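Local structure of transcription regulator (Lactobacillus plantarum WCFS1, 3CLK) at residues I128-I133 with G188-S193; I11-S16 with Y39-V44; F93-F98 with Q238-M243; D108-G113 with G140-A145; P231-I236 with R275-R280. The protein probably regulates transcription as a dimer of the LacI type, its periplasmic-binding-protein-like domain likely sensing a small effector molecule. One frame throughout, in Å; residues are numbered along the deposited sequence.

Contact 1. Residues I128-I133 with G188-S193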
# COMPACT_ATOMS: atom_id res chain seq x y z
N ILE B 128 7.45 -28.22 6.61
CA ILE B 128 7.25 -26.78 6.52
C ILE B 128 8.21 -26.09 5.56
O ILE B 128 9.43 -26.20 5.70
CB ILE B 128 7.44 -26.17 7.92
CG1 ILE B 128 6.54 -26.91 8.92
CG2 ILE B 128 7.16 -24.68 7.91
CD1 ILE B 128 6.69 -26.42 10.37
N GLY B 129 7.66 -25.36 4.59
CA GLY B 129 8.49 -24.64 3.64
C GLY B 129 8.50 -23.15 3.94
O GLY B 129 7.69 -22.67 4.74
N ILE B 130 9.42 -22.42 3.31
CA ILE B 130 9.53 -20.98 3.49
C ILE B 130 9.82 -20.37 2.12
O ILE B 130 10.73 -20.83 1.40
CB ILE B 130 10.62 -20.61 4.52
CG1 ILE B 130 10.61 -19.11 4.77
CG2 ILE B 130 12.00 -21.09 4.03
CD1 ILE B 130 11.27 -18.71 6.07
N ALA B 131 9.06 -19.35 1.75
CA ALA B 131 9.21 -18.77 0.42
C ALA B 131 9.26 -17.26 0.29
O ALA B 131 8.65 -16.53 1.08
CB ALA B 131 8.11 -19.31 -0.48
N GLY B 132 9.97 -16.82 -0.75
CA GLY B 132 10.09 -15.41 -1.07
C GLY B 132 11.18 -14.59 -0.43
O GLY B 132 11.34 -13.42 -0.77
N ILE B 133 11.95 -15.17 0.48
CA ILE B 133 12.99 -14.41 1.17
C ILE B 133 14.25 -14.16 0.35
O ILE B 133 14.75 -15.05 -0.32
CB ILE B 133 13.40 -15.09 2.49
CG1 ILE B 133 12.21 -15.13 3.45
CG2 ILE B 133 14.57 -14.35 3.13
CD1 ILE B 133 12.52 -15.73 4.80
N GLY B 188 2.72 -26.90 5.36
CA GLY B 188 2.78 -25.56 5.91
C GLY B 188 3.82 -24.75 5.17
O GLY B 188 4.87 -25.27 4.80
N ILE B 189 3.53 -23.47 4.95
CA ILE B 189 4.46 -22.58 4.26
C ILE B 189 4.49 -21.21 4.93
O ILE B 189 3.45 -20.64 5.27
CB ILE B 189 4.08 -22.39 2.78
CG1 ILE B 189 4.19 -23.73 2.04
CG2 ILE B 189 4.98 -21.35 2.12
CD1 ILE B 189 3.67 -23.67 0.61
N ILE B 190 5.70 -20.71 5.15
CA ILE B 190 5.91 -19.40 5.75
C ILE B 190 6.20 -18.45 4.60
O ILE B 190 7.08 -18.70 3.77
CB ILE B 190 7.12 -19.43 6.71
CG1 ILE B 190 6.85 -20.44 7.83
CG2 ILE B 190 7.37 -18.04 7.28
CD1 ILE B 190 7.94 -20.53 8.84
N ALA B 191 5.45 -17.35 4.55
CA ALA B 191 5.64 -16.38 3.48
C ALA B 191 6.52 -15.24 3.96
O ALA B 191 6.38 -14.76 5.08
CB ALA B 191 4.28 -15.84 3.01
N ALA B 192 7.43 -14.81 3.09
CA ALA B 192 8.37 -13.74 3.40
C ALA B 192 7.69 -12.41 3.68
O ALA B 192 8.27 -11.55 4.34
CB ALA B 192 9.37 -13.57 2.23
N SER B 193 6.47 -12.24 3.19
CA SER B 193 5.72 -11.00 3.37
C SER B 193 4.24 -11.25 3.08
O SER B 193 3.88 -12.30 2.54
CB SER B 193 6.24 -9.91 2.41
OG SER B 193 5.78 -10.14 1.08
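Ala192 is wedged against the end of the neighbouring strand, and here the packing is tightest: its CB lies 3.3 Å from Ala131 O and 3.5 Å from Ile133 CG1. A methyl group suits so narrow a place. Across from it, Gly132 turns the chain with a positive phi of 87°; a side chain there would run into Ala192 CB and crowd the carbonyl of Ala131, so glycine fits on both counts. Behind this turn the backbones run as parallel neighbours, with Ile190 N donating to Gly129 O at 2.8 Å and Ala131 N to Ile190 O at 2.9 Å. They are adjacent strands in the central sheet of one lobe of a periplasmic-binding-protein-like fold, where helices cover both faces. Beta-branched isoleucines favour such extended backbone. Ile130 puts CG1 anti to its N (chi1 -175°), which brings CG1 to within 4.0 Å of Ile190 CB. Toward the start of the strands the fit is looser: Ile128 CG2 stays 4.3 Å from Ile190 CG1, and Gly188 adds no side chain. This looser end is still buried: Leu120 and Ile121 of helix 109-121 press on Ile128, helix 170-180 on Ala131 and Ile189, and helix 194-206 on Ala191.

Contact 2. Residues I11-S16 with Y39-V44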
# COMPACT_ATOMS: atom_id res chain seq x y z
N ILE B 11 11.60 16.62 10.43
CA ILE B 11 12.22 15.31 10.29
C ILE B 11 12.02 14.82 8.87
O ILE B 11 10.96 15.03 8.28
CB ILE B 11 11.60 14.29 11.28
CG1 ILE B 11 11.95 14.68 12.72
CG2 ILE B 11 12.13 12.89 10.97
CD1 ILE B 11 11.31 13.80 13.77
N ALA B 12 13.04 14.17 8.32
CA ALA B 12 12.96 13.65 6.97
C ALA B 12 13.00 12.13 7.02
O ALA B 12 13.89 11.55 7.65
CB ALA B 12 14.12 14.18 6.13
N ALA B 13 12.04 11.50 6.36
CA ALA B 13 11.97 10.05 6.32
C ALA B 13 12.32 9.59 4.91
O ALA B 13 11.73 10.05 3.93
CB ALA B 13 10.57 9.57 6.69
N VAL B 14 13.29 8.69 4.82
CA VAL B 14 13.74 8.16 3.54
C VAL B 14 13.07 6.81 3.29
O VAL B 14 13.18 5.88 4.09
CB VAL B 14 15.26 7.96 3.52
CG1 VAL B 14 15.70 7.50 2.14
CG2 VAL B 14 15.96 9.27 3.89
N VAL B 15 12.37 6.71 2.16
CA VAL B 15 11.69 5.47 1.79
C VAL B 15 12.14 5.05 0.40
O VAL B 15 12.45 5.89 -0.45
CB VAL B 15 10.16 5.66 1.79
CG1 VAL B 15 9.66 5.87 3.21
CG2 VAL B 15 9.78 6.86 0.93
N SER B 16 12.19 3.74 0.16
CA SER B 16 12.61 3.20 -1.13
C SER B 16 11.68 3.66 -2.26
O SER B 16 10.68 3.00 -2.56
CB SER B 16 12.64 1.67 -1.08
OG SER B 16 11.35 1.15 -0.83
N TYR B 39 7.04 18.63 15.67
CA TYR B 39 7.94 18.52 14.52
C TYR B 39 7.18 18.40 13.21
O TYR B 39 6.01 18.00 13.19
CB TYR B 39 8.83 17.29 14.66
CG TYR B 39 9.75 17.29 15.86
CD1 TYR B 39 10.43 16.13 16.23
CD2 TYR B 39 9.96 18.44 16.62
CE1 TYR B 39 11.29 16.11 17.32
CE2 TYR B 39 10.82 18.44 17.71
CZ TYR B 39 11.48 17.26 18.06
OH TYR B 39 12.33 17.24 19.14
N ASN B 40 7.84 18.75 12.11
CA ASN B 40 7.26 18.66 10.77
C ASN B 40 7.86 17.42 10.12
O ASN B 40 8.85 16.89 10.61
CB ASN B 40 7.60 19.91 9.95
CG ASN B 40 7.15 21.20 10.61
OD1 ASN B 40 5.96 21.39 10.87
ND2 ASN B 40 8.10 22.09 10.88
N LEU B 41 7.28 16.97 9.01
CA LEU B 41 7.79 15.78 8.34
C LEU B 41 7.78 15.81 6.82
O LEU B 41 6.74 16.07 6.20
CB LEU B 41 7.01 14.55 8.81
CG LEU B 41 7.29 13.23 8.07
CD1 LEU B 41 8.68 12.73 8.44
CD2 LEU B 41 6.24 12.20 8.43
N ILE B 42 8.93 15.53 6.21
CA ILE B 42 9.01 15.48 4.76
C ILE B 42 9.51 14.08 4.41
O ILE B 42 10.33 13.50 5.13
CB ILE B 42 9.99 16.52 4.16
CG1 ILE B 42 11.43 16.16 4.49
CG2 ILE B 42 9.64 17.91 4.67
CD1 ILE B 42 12.45 16.97 3.70
N ILE B 43 9.02 13.54 3.31
CA ILE B 43 9.40 12.21 2.87
C ILE B 43 10.24 12.28 1.60
O ILE B 43 9.76 12.71 0.55
CB ILE B 43 8.15 11.34 2.62
CG1 ILE B 43 7.32 11.26 3.91
CG2 ILE B 43 8.56 9.96 2.16
CD1 ILE B 43 5.99 10.55 3.76
N VAL B 44 11.49 11.87 1.69
CA VAL B 44 12.37 11.88 0.53
C VAL B 44 12.27 10.54 -0.18
O VAL B 44 12.72 9.52 0.33
CB VAL B 44 13.83 12.14 0.92
CG1 VAL B 44 14.72 12.04 -0.31
CG2 VAL B 44 13.96 13.52 1.55
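Ile11 reaches with CD1 to Tyr39, meeting the ring atom CD1 at 3.5 Å. On the same face Leu41 tucks its CD1 in, 3.2 Å from Ile11 O and 4.1 Å from Ala13 CB; the small alanine gives it space. Val15 CG2 meets Ile43 CG2 at 3.6 Å. The other face carries Ala12, whose CB touches Ile42 CG1 at 3.7 Å. Ile42 brings CG1 there by taking the crowded position between N and carbonyl carbon (chi1 70°), and the short alanine opposite leaves room for it. What sets these side chains in step is the parallel backbone ladder between them: Ile11 N donates almost straight to Asn40 O at 2.8 Å, Ile42 N and Ala13 N continue the alternation, Val44 N bonds to Ala13 O at 2.9 Å, and a weak bond from Val15 N to Val44 O ends it. The two strands and helix 22-34 between them form a beta-alpha-beta unit. That helix packs through Leu27 and Ile30 on Ala13, Leu41 and Ile43, helix 240-256 lies against Ile11 and Tyr39, strand 68-72 flanks strand 11-15, and Ile43 and Val44 pair antiparallel with a strand of the second subunit, carrying the sheet across the dimer.

Contact 3. Residues F93-F98 with Q238-M243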
# COMPACT_ATOMS: atom_id res chain seq x y z
N PHE B 93 17.92 3.91 11.41
CA PHE B 93 17.27 3.05 10.43
C PHE B 93 16.05 2.38 11.08
O PHE B 93 16.10 2.01 12.25
CB PHE B 93 18.23 1.97 9.93
CG PHE B 93 19.28 2.47 8.97
CD1 PHE B 93 20.38 3.19 9.43
CD2 PHE B 93 19.16 2.23 7.61
CE1 PHE B 93 21.35 3.66 8.54
CE2 PHE B 93 20.13 2.69 6.71
CZ PHE B 93 21.22 3.41 7.17
N LEU B 94 14.98 2.24 10.31
CA LEU B 94 13.76 1.60 10.81
C LEU B 94 13.41 0.36 9.97
O LEU B 94 13.58 0.36 8.75
CB LEU B 94 12.57 2.57 10.78
CG LEU B 94 12.68 3.89 11.56
CD1 LEU B 94 11.38 4.68 11.45
CD2 LEU B 94 12.99 3.58 13.02
N SER B 95 12.93 -0.68 10.66
CA SER B 95 12.51 -1.93 10.03
C SER B 95 13.63 -2.74 9.38
O SER B 95 13.37 -3.57 8.50
CB SER B 95 11.41 -1.64 9.00
OG SER B 95 10.54 -2.75 8.89
N MSE B 96 14.87 -2.49 9.80
CA MSE B 96 16.02 -3.21 9.26
C MSE B 96 17.15 -3.27 10.27
O MSE B 96 17.48 -2.27 10.91
CB MSE B 96 16.50 -2.52 7.97
CG MSE B 96 17.67 -3.20 7.28
SE MSE B 96 18.25 -2.22 5.70
CE MSE B 96 17.05 -3.03 4.41
N GLY B 97 17.75 -4.44 10.43
CA GLY B 97 18.85 -4.61 11.36
C GLY B 97 20.17 -4.67 10.61
O GLY B 97 20.19 -4.79 9.39
N PHE B 98 21.28 -4.59 11.35
CA PHE B 98 22.61 -4.61 10.75
C PHE B 98 23.60 -5.37 11.62
O PHE B 98 23.39 -5.51 12.83
CB PHE B 98 23.11 -3.18 10.56
CG PHE B 98 22.27 -2.37 9.63
CD1 PHE B 98 22.42 -2.48 8.25
CD2 PHE B 98 21.32 -1.49 10.13
CE1 PHE B 98 21.64 -1.72 7.39
CE2 PHE B 98 20.54 -0.72 9.28
CZ PHE B 98 20.69 -0.84 7.90
N GLN B 238 4.50 -7.33 12.77
CA GLN B 238 5.55 -6.45 13.24
C GLN B 238 4.85 -5.18 13.68
O GLN B 238 3.85 -4.77 13.09
CB GLN B 238 6.54 -6.11 12.12
CG GLN B 238 7.25 -7.30 11.50
CD GLN B 238 8.44 -6.87 10.65
OE1 GLN B 238 9.38 -6.27 11.15
NE2 GLN B 238 8.38 -7.18 9.36
N ASP B 239 5.38 -4.54 14.72
CA ASP B 239 4.77 -3.31 15.20
C ASP B 239 5.43 -2.13 14.51
O ASP B 239 6.18 -1.37 15.14
CB ASP B 239 4.94 -3.19 16.72
CG ASP B 239 4.05 -2.12 17.31
OD1 ASP B 239 3.63 -1.21 16.57
OD2 ASP B 239 3.77 -2.18 18.53
N PHE B 240 5.15 -1.98 13.22
CA PHE B 240 5.71 -0.89 12.41
C PHE B 240 5.41 0.48 13.02
O PHE B 240 6.27 1.36 13.04
CB PHE B 240 5.13 -0.93 10.99
CG PHE B 240 5.43 -2.21 10.25
CD1 PHE B 240 6.74 -2.58 9.95
CD2 PHE B 240 4.39 -3.04 9.82
CE1 PHE B 240 7.01 -3.76 9.23
CE2 PHE B 240 4.66 -4.22 9.10
CZ PHE B 240 5.96 -4.57 8.81
N PHE B 241 4.19 0.65 13.50
CA PHE B 241 3.78 1.92 14.10
C PHE B 241 4.77 2.30 15.19
O PHE B 241 5.30 3.41 15.20
CB PHE B 241 2.38 1.80 14.69
CG PHE B 241 1.78 3.12 15.09
CD1 PHE B 241 1.08 3.89 14.15
CD2 PHE B 241 1.92 3.61 16.38
CE1 PHE B 241 0.53 5.12 14.51
CE2 PHE B 241 1.36 4.84 16.75
CZ PHE B 241 0.67 5.59 15.81
N GLN B 242 5.01 1.37 16.11
CA GLN B 242 5.92 1.61 17.22
C GLN B 242 7.33 1.93 16.73
O GLN B 242 8.03 2.73 17.34
CB GLN B 242 5.95 0.41 18.15
CG GLN B 242 6.77 0.63 19.41
CD GLN B 242 6.34 1.89 20.16
OE1 GLN B 242 5.15 2.09 20.43
NE2 GLN B 242 7.31 2.73 20.51
N MSE B 243 7.75 1.30 15.64
CA MSE B 243 9.07 1.57 15.10
C MSE B 243 9.15 3.06 14.78
O MSE B 243 10.14 3.72 15.07
CB MSE B 243 9.31 0.78 13.82
CG MSE B 243 9.39 -0.71 14.04
SE MSE B 243 9.88 -1.60 12.41
CE MSE B 243 9.29 -3.39 12.87
O HOH W 1 10.72 -5.20 8.00
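Just past one of the crossings between the lobes, where strand 234-237 hands over to helix 240-256, the first turn of that helix brings Phe240 and Met243 against Ser95, just past the end of strand 91-94. Met243, a selenomethionine in the crystal, runs extended so that SE, standing in for the native sulfur, rests 3.6 Å from Ser95 CA and 3.7 Å from Ser95 CB. Serine is small enough to let the methionine side chain come down onto its backbone, which here bends with a positive phi of 66°. Ser95 OG turns to the edge of the Phe240 ring, in its plane and 3.7 Å from CE1, while Gln238 CB lies over one ring face. Leu94 adds CD2 at 3.5 Å from Met243 O. The helix start is fixed by Asp239 as N-cap: OD1 accepts from Gln242 N at 3.0 Å, met from well above the carboxylate plane. The Gln238 amide is held by Asp221 through NE2 and by Ser107 through OE1. One water bonds to Ser95 OG at 2.6 Å and accepts only a weak bond from Gln238 NE2. Mainly apolar, dispersion contact about the methionine side chain thus joins the two segments, with a single water, held closely by Ser95 and weakly by Gln238, bridging them.

Contact 4. Residues D108-G113 with G140-A145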
# COMPACT_ATOMS: atom_id res chain seq x y z
N ASP B 108 13.23 -8.49 15.59
CA ASP B 108 14.31 -9.46 15.66
C ASP B 108 13.98 -10.42 14.53
O ASP B 108 13.15 -11.32 14.69
CB ASP B 108 14.27 -10.19 17.00
CG ASP B 108 15.41 -11.17 17.15
OD1 ASP B 108 15.77 -11.83 16.16
OD2 ASP B 108 15.93 -11.29 18.27
N ASP B 109 14.63 -10.23 13.38
CA ASP B 109 14.35 -11.07 12.22
C ASP B 109 14.51 -12.56 12.48
O ASP B 109 13.69 -13.35 12.03
CB ASP B 109 15.22 -10.65 11.03
CG ASP B 109 14.76 -9.35 10.42
OD1 ASP B 109 13.62 -9.30 9.91
OD2 ASP B 109 15.52 -8.37 10.46
N GLU B 110 15.55 -12.95 13.20
CA GLU B 110 15.70 -14.36 13.46
C GLU B 110 14.49 -14.87 14.24
O GLU B 110 13.95 -15.93 13.94
CB GLU B 110 16.98 -14.65 14.25
CG GLU B 110 17.25 -16.15 14.34
CD GLU B 110 18.48 -16.51 15.15
OE1 GLU B 110 19.54 -15.87 14.95
OE2 GLU B 110 18.39 -17.43 15.98
N ASP B 111 14.07 -14.11 15.25
CA ASP B 111 12.92 -14.51 16.05
C ASP B 111 11.64 -14.52 15.22
O ASP B 111 10.70 -15.25 15.53
CB ASP B 111 12.76 -13.61 17.28
CG ASP B 111 11.82 -14.20 18.32
OD1 ASP B 111 12.00 -15.38 18.68
OD2 ASP B 111 10.91 -13.49 18.78
N ILE B 112 11.58 -13.70 14.17
CA ILE B 112 10.40 -13.70 13.31
C ILE B 112 10.31 -15.06 12.64
O ILE B 112 9.26 -15.71 12.66
CB ILE B 112 10.46 -12.61 12.22
CG1 ILE B 112 10.19 -11.23 12.84
CG2 ILE B 112 9.44 -12.92 11.10
CD1 ILE B 112 10.10 -10.10 11.83
N GLY B 113 11.42 -15.50 12.05
CA GLY B 113 11.45 -16.79 11.37
C GLY B 113 11.20 -17.93 12.34
O GLY B 113 10.55 -18.93 12.01
N GLY B 140 16.93 -11.14 5.40
CA GLY B 140 16.62 -12.48 4.96
C GLY B 140 17.45 -13.56 5.62
O GLY B 140 16.95 -14.62 5.97
N ARG B 141 18.75 -13.29 5.77
CA ARG B 141 19.64 -14.25 6.41
C ARG B 141 19.15 -14.62 7.80
O ARG B 141 19.10 -15.80 8.16
CB ARG B 141 21.05 -13.67 6.52
CG ARG B 141 22.05 -14.51 7.31
CD ARG B 141 22.33 -15.84 6.63
NE ARG B 141 21.44 -16.91 7.08
CZ ARG B 141 21.00 -17.89 6.30
NH1 ARG B 141 21.35 -17.93 5.01
NH2 ARG B 141 20.20 -18.82 6.79
N LYS B 142 18.78 -13.61 8.58
CA LYS B 142 18.32 -13.83 9.95
C LYS B 142 16.99 -14.58 10.03
O LYS B 142 16.86 -15.52 10.81
CB LYS B 142 18.21 -12.48 10.68
CG LYS B 142 19.50 -11.69 10.67
CD LYS B 142 20.67 -12.50 11.21
CE LYS B 142 20.74 -12.44 12.73
NZ LYS B 142 21.17 -11.10 13.21
N ARG B 143 16.02 -14.17 9.22
CA ARG B 143 14.73 -14.83 9.23
C ARG B 143 14.89 -16.31 8.87
O ARG B 143 14.28 -17.17 9.50
CB ARG B 143 13.77 -14.15 8.24
CG ARG B 143 13.42 -12.73 8.65
CD ARG B 143 12.39 -12.09 7.73
NE ARG B 143 12.13 -10.72 8.17
CZ ARG B 143 11.22 -9.91 7.63
NH1 ARG B 143 10.46 -10.33 6.64
NH2 ARG B 143 11.09 -8.67 8.10
N LEU B 144 15.73 -16.60 7.88
CA LEU B 144 15.94 -17.98 7.48
C LEU B 144 16.65 -18.76 8.58
O LEU B 144 16.35 -19.92 8.81
CB LEU B 144 16.77 -18.05 6.19
CG LEU B 144 16.83 -19.44 5.54
CD1 LEU B 144 15.46 -19.79 4.96
CD2 LEU B 144 17.88 -19.46 4.44
N ALA B 145 17.59 -18.11 9.28
CA ALA B 145 18.30 -18.79 10.36
C ALA B 145 17.30 -19.17 11.46
O ALA B 145 17.41 -20.23 12.06
CB ALA B 145 19.40 -17.88 10.94
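Asp109 and Arg143 cross obliquely where helices 109-121 and 138-153 pack as neighbours in one layer of a lobe with an alpha/beta fold, their axes 40° apart over these turns. Arg143 runs extended from CG to NE past Asp109, its CG 3.4 Å from Asp109 O, and presents a guanidinium edge to the carboxylate, the two planes turned by 41°. NE makes the strong leg of the salt bridge to Asp109 OD1 at 2.7 Å, on the anti side, tilted out of the carboxylate plane, and NH2 adds a weak second leg to that oxygen. Ile112 lies alongside and points the same way, with CD1 4.1 Å from Arg143 NH2. A leucine in place of Arg143 has no guanidinium, and would probably leave the buried Asp109 carboxylate without its positive mate. Lys142 meets Asp109 CB to CB at 3.5 Å before its chain bends away; Glu110 instead sends OE2 to a salt bridge with Lys149. So close an approach needs little bulk between the helices, and at Gly113 a side chain would strike the Arg143 carbonyl. In its absence Gly113 CA points a hydrogen at Arg143 O, 3.4 Å away, with an angle of 171°.

Contact 5. Residues P231-I236 with R275-R280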
# COMPACT_ATOMS: atom_id res chain seq x y z
N PRO B 231 -8.88 -17.34 2.57
CA PRO B 231 -9.06 -16.92 3.97
C PRO B 231 -8.10 -15.82 4.41
O PRO B 231 -7.06 -15.61 3.79
CB PRO B 231 -8.81 -18.22 4.74
CG PRO B 231 -7.71 -18.86 3.93
CD PRO B 231 -8.19 -18.65 2.50
N GLN B 232 -8.46 -15.13 5.49
CA GLN B 232 -7.60 -14.08 6.02
C GLN B 232 -6.33 -14.74 6.55
O GLN B 232 -6.39 -15.78 7.20
CB GLN B 232 -8.33 -13.29 7.11
CG GLN B 232 -9.55 -12.57 6.57
CD GLN B 232 -10.04 -11.45 7.47
OE1 GLN B 232 -10.27 -11.65 8.66
NE2 GLN B 232 -10.20 -10.26 6.90
N LEU B 233 -5.20 -14.11 6.28
CA LEU B 233 -3.89 -14.65 6.66
C LEU B 233 -3.42 -14.53 8.10
O LEU B 233 -3.38 -13.43 8.67
CB LEU B 233 -2.82 -14.05 5.75
CG LEU B 233 -2.81 -14.41 4.27
CD1 LEU B 233 -2.03 -13.36 3.49
CD2 LEU B 233 -2.20 -15.80 4.09
N THR B 234 -3.06 -15.67 8.68
CA THR B 234 -2.53 -15.68 10.03
C THR B 234 -1.13 -15.12 9.82
O THR B 234 -0.49 -15.40 8.80
CB THR B 234 -2.43 -17.10 10.60
OG1 THR B 234 -3.75 -17.56 10.91
CG2 THR B 234 -1.58 -17.14 11.86
N SER B 235 -0.65 -14.34 10.77
CA SER B 235 0.66 -13.75 10.57
C SER B 235 1.45 -13.48 11.83
O SER B 235 0.93 -13.56 12.95
CB SER B 235 0.49 -12.42 9.84
OG SER B 235 -0.22 -11.49 10.66
N ILE B 236 2.72 -13.19 11.61
CA ILE B 236 3.63 -12.79 12.67
C ILE B 236 3.66 -11.31 12.33
O ILE B 236 4.25 -10.90 11.33
CB ILE B 236 5.03 -13.42 12.50
CG1 ILE B 236 4.93 -14.93 12.71
CG2 ILE B 236 6.00 -12.81 13.52
CD1 ILE B 236 4.34 -15.35 14.05
N ARG B 275 -5.54 -15.84 12.28
CA ARG B 275 -6.69 -15.49 11.46
C ARG B 275 -7.33 -16.76 10.93
O ARG B 275 -7.81 -17.56 11.72
CB ARG B 275 -6.30 -14.51 10.35
CG ARG B 275 -5.83 -13.18 10.93
CD ARG B 275 -5.86 -12.02 9.95
NE ARG B 275 -5.43 -10.78 10.60
CZ ARG B 275 -4.18 -10.51 10.95
NH1 ARG B 275 -3.21 -11.38 10.70
NH2 ARG B 275 -3.89 -9.37 11.57
N LYS B 276 -7.34 -16.98 9.62
CA LYS B 276 -7.99 -18.18 9.11
C LYS B 276 -7.20 -19.02 8.11
O LYS B 276 -7.77 -19.90 7.46
CB LYS B 276 -9.34 -17.79 8.50
CG LYS B 276 -10.32 -17.23 9.53
CD LYS B 276 -10.66 -18.29 10.58
CE LYS B 276 -11.58 -17.73 11.65
NZ LYS B 276 -12.83 -17.18 11.07
N SER B 277 -5.91 -18.77 8.00
CA SER B 277 -5.08 -19.49 7.03
C SER B 277 -4.26 -20.65 7.59
O SER B 277 -3.44 -21.22 6.86
CB SER B 277 -4.15 -18.51 6.33
OG SER B 277 -3.21 -17.98 7.25
N THR B 278 -4.46 -21.00 8.86
CA THR B 278 -3.74 -22.11 9.48
C THR B 278 -4.70 -23.05 10.19
O THR B 278 -5.75 -22.64 10.66
CB THR B 278 -2.69 -21.63 10.53
OG1 THR B 278 -3.34 -20.88 11.57
CG2 THR B 278 -1.62 -20.76 9.88
N ALA B 279 -4.33 -24.33 10.26
CA ALA B 279 -5.13 -25.35 10.94
C ALA B 279 -4.19 -26.48 11.34
O ALA B 279 -3.16 -26.69 10.70
CB ALA B 279 -6.23 -25.87 10.03
N ARG B 280 -4.54 -27.21 12.40
CA ARG B 280 -3.69 -28.32 12.83
C ARG B 280 -3.56 -29.33 11.69
O ARG B 280 -4.50 -29.52 10.92
CB ARG B 280 -4.25 -29.01 14.07
CG ARG B 280 -4.24 -28.17 15.33
CD ARG B 280 -4.32 -29.06 16.55
NE ARG B 280 -3.14 -29.91 16.64
CZ ARG B 280 -2.00 -29.54 17.22
NH1 ARG B 280 -1.90 -28.34 17.77
NH2 ARG B 280 -0.96 -30.35 17.22
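Ser277 OG has two partners: Thr234 N donates to it at 2.7 Å along a nearly straight line (175°), and it also bonds to Ile217 O. Serine sets OG between its own N and carbonyl carbon (chi1 66°), facing the strand, and is slim enough to stand beside the Leu233 backbone. Thr234 returns the favour with OG1, which accepts from Arg275 N at 2.8 Å and shares a weak bond with Thr278 OG1; the two threonine side chains cross at about a right angle. Arg275 runs extended past Leu233 and turns its guanidinium so that NH1 serves Leu233 O at 2.9 Å and Ser235 OG at 3.0 Å, the serine lying in the guanidinium plane. With an alanine in place of Arg275, Leu233 O and Ser235 OG would probably each lose this donor, and the chain at Gln232, whose CB packs on Arg275 CD, would be uncovered. Lys276 N bonds to Gln232 O, and Pro231, behind a cis peptide, sets CB 3.4 Å from Lys276 O. The tail thus wraps the start of strand 234-237, which lies between strands 216-219 and 271-273; Leu233 packs on helix 194-206, Thr234 touches Leu119 of helix 109-121, and Gln232 meets Tyr170 of the second subunit.

From the N terminus, contact 2 closes first, pairing the opening strands of one lobe before any other contact begins. Residues 93-98 then open contact 3, whose partner waits until 238-243, so the long excursion through the other lobe, with contacts 1 and 4 complete, falls within its span. Those two cross: 108-113, 128-133, 140-145 and 188-193 alternate, seating the helix pair against one face of the strand pair, as where Ile130 meets Leu144. Contact 5 opens at 231-236, just before contact 3 closes, and ends at 275-280, so these cross as well. It shares its sheet with contact 1, as contact 3 does with contact 2, while Gln238 brings contact 3 up to Arg143 of contact 4.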